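Local coordinates for probable GTP-binding protein EngB (Pyrococcus horikoshii, PDB 2CXX) that probably binds and hydrolyses GTP as an EngB-family GTPase, with a likely role in normal cell division and septation, at residues E66-K69 against D70-H74. Numbering follows the deposited sequence.
Sequences ERIK and DEIVH
R67 and E71, one turn apart on helix 62-79, meet through a salt bridge between R67 NH1 and E71 OE1, long at 3.6 Å. The guanidinium and carboxylate planes are turned 58° from each other, so the pair is no flat, two-pronged clasp. OE1 lies closer to the aliphatic part of the arginine, 3.1 Å from R67 CD: with R67 CG anti to the backbone N (chi1 156°), CG and CD run alongside OE1, and the bend at chi3 then turns the guanidinium off obliquely. E71 reaches back along the helix with CG anti to its own carbonyl carbon (chi1 -74°). On the next flank, E66 and D70 bring two acids together, E66 OE2 standing 4.3 Å from D70 OD2. A water bridges them, donating to D70 OD2 at 2.6 Å and, more loosely, to E66 OE2. On the inner side, I68 CG2 touches I72 CD1 at 3.9 Å. Beneath all these side chains run the i to i+4 backbone bonds of an alpha-helix, such as V73 N to K69 O at 3.0 Å. Farther out, R67 lies beside R36, a predicted GTP-binding residue, with like charges close. I68 also packs on P52 and I72 on M51 and F54, seating the helix against the loop after strand 46-50, which corresponds to the switch II region of related GTPases. K69, its chain extended, carries NZ to a salt bridge with E113 of helix 110-120. An alanine in place of E71 would probably deprive R67 of this carboxylate and let its guanidinium turn more freely beside R36. One long ion pair and a water-bridged acid pair, whose repulsion the water probably eases, thus mark the polar side, while buried I68 and I72 face the loop.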
loop_
_atom_site.group_PDB
_atom_site.type_symbol
_atom_site.label_atom_id
_atom_site.label_comp_id
_atom_site.label_asym_id
_atom_site.label_seq_id
_atom_site.Cartn_x
_atom_site.Cartn_y
_atom_site.Cartn_z
ATOM N N GLU A 66 -6.153 -8.876 -13.489
ATOM C CA GLU A 66 -7.383 -9.142 -12.727
ATOM C C GLU A 66 -7.252 -10.417 -11.906
ATOM O O GLU A 66 -7.759 -10.494 -10.771
ATOM C CB GLU A 66 -8.617 -9.291 -13.633
ATOM C CG GLU A 66 -9.897 -9.478 -12.808
ATOM C CD GLU A 66 -11.188 -9.397 -13.589
ATOM O OE1 GLU A 66 -11.338 -8.464 -14.417
ATOM O OE2 GLU A 66 -12.081 -10.250 -13.341
ATOM N N ARG A 67 -6.586 -11.421 -12.455
ATOM C CA ARG A 67 -6.447 -12.677 -11.714
ATOM C C ARG A 67 -5.641 -12.461 -10.439
ATOM O O ARG A 67 -5.944 -13.021 -9.390
ATOM C CB ARG A 67 -5.741 -13.767 -12.520
ATOM C CG ARG A 67 -5.124 -14.760 -11.549
ATOM C CD ARG A 67 -4.863 -16.141 -12.034
ATOM N NE ARG A 67 -3.762 -16.230 -12.965
ATOM C CZ ARG A 67 -2.911 -17.254 -12.994
ATOM N NH1 ARG A 67 -3.024 -18.264 -12.126
ATOM N NH2 ARG A 67 -1.964 -17.288 -13.923
ATOM N N ILE A 68 -4.593 -11.676 -10.572
ATOM C CA ILE A 68 -3.741 -11.345 -9.439
ATOM C C ILE A 68 -4.554 -10.621 -8.379
ATOM O O ILE A 68 -4.451 -10.936 -7.185
ATOM C CB ILE A 68 -2.598 -10.436 -9.915
ATOM C CG1 ILE A 68 -1.624 -11.263 -10.726
ATOM C CG2 ILE A 68 -1.834 -9.825 -8.713
ATOM C CD1 ILE A 68 -0.445 -10.450 -11.305
ATOM N N LYS A 69 -5.331 -9.628 -8.805
ATOM C CA LYS A 69 -6.152 -8.878 -7.884
ATOM C C LYS A 69 -7.098 -9.826 -7.137
ATOM O O LYS A 69 -7.286 -9.683 -5.921
ATOM C CB LYS A 69 -6.924 -7.805 -8.635
ATOM C CG LYS A 69 -7.953 -7.136 -7.763
ATOM C CD LYS A 69 -8.938 -6.402 -8.631
ATOM C CE LYS A 69 -10.173 -5.914 -7.869
ATOM N NZ LYS A 69 -10.842 -4.900 -8.740
ATOM N N ASP A 70 -7.671 -10.808 -7.846
ATOM C CA ASP A 70 -8.574 -11.794 -7.223
ATOM C C ASP A 70 -7.883 -12.642 -6.187
ATOM O O ASP A 70 -8.467 -12.951 -5.166
ATOM C CB ASP A 70 -9.174 -12.792 -8.250
ATOM C CG ASP A 70 -10.190 -12.140 -9.183
ATOM O OD1 ASP A 70 -10.711 -11.029 -8.891
ATOM O OD2 ASP A 70 -10.454 -12.772 -10.229
ATOM N N GLU A 71 -6.642 -12.997 -6.467
ATOM C CA GLU A 71 -5.832 -13.818 -5.586
ATOM C C GLU A 71 -5.510 -13.076 -4.278
ATOM O O GLU A 71 -5.554 -13.682 -3.207
ATOM C CB GLU A 71 -4.557 -14.209 -6.334
ATOM C CG GLU A 71 -4.881 -15.276 -7.400
ATOM C CD GLU A 71 -3.780 -15.474 -8.433
ATOM O OE1 GLU A 71 -3.810 -16.505 -9.144
ATOM O OE2 GLU A 71 -2.896 -14.604 -8.546
ATOM N N ILE A 72 -5.206 -11.781 -4.405
ATOM C CA ILE A 72 -4.884 -10.892 -3.268
ATOM C C ILE A 72 -6.153 -10.767 -2.434
ATOM O O ILE A 72 -6.101 -10.870 -1.211
ATOM C CB ILE A 72 -4.409 -9.470 -3.775
ATOM C CG1 ILE A 72 -3.076 -9.622 -4.494
ATOM C CG2 ILE A 72 -4.316 -8.416 -2.580
ATOM C CD1 ILE A 72 -2.628 -8.383 -5.198
ATOM N N VAL A 73 -7.284 -10.543 -3.082
ATOM C CA VAL A 73 -8.586 -10.406 -2.395
ATOM C C VAL A 73 -8.895 -11.673 -1.617
ATOM O O VAL A 73 -9.270 -11.628 -0.431
ATOM C CB VAL A 73 -9.725 -10.149 -3.450
ATOM C CG1 VAL A 73 -11.064 -10.478 -2.812
ATOM C CG2 VAL A 73 -9.682 -8.648 -3.948
ATOM N N HIS A 74 -8.718 -12.815 -2.265
ATOM C CA HIS A 74 -8.998 -14.085 -1.626
ATOM C C HIS A 74 -8.051 -14.331 -0.428
ATOM O O HIS A 74 -8.481 -14.709 0.632
ATOM C CB HIS A 74 -8.927 -15.223 -2.659
ATOM C CG HIS A 74 -9.487 -16.522 -2.151
ATOM N ND1 HIS A 74 -10.766 -16.626 -1.652
ATOM C CD2 HIS A 74 -8.903 -17.730 -1.933
ATOM C CE1 HIS A 74 -10.945 -17.834 -1.139
ATOM N NE2 HIS A 74 -9.831 -18.523 -1.297
HETATM O O HOH W 1 -10.480 -13.065 -12.801
#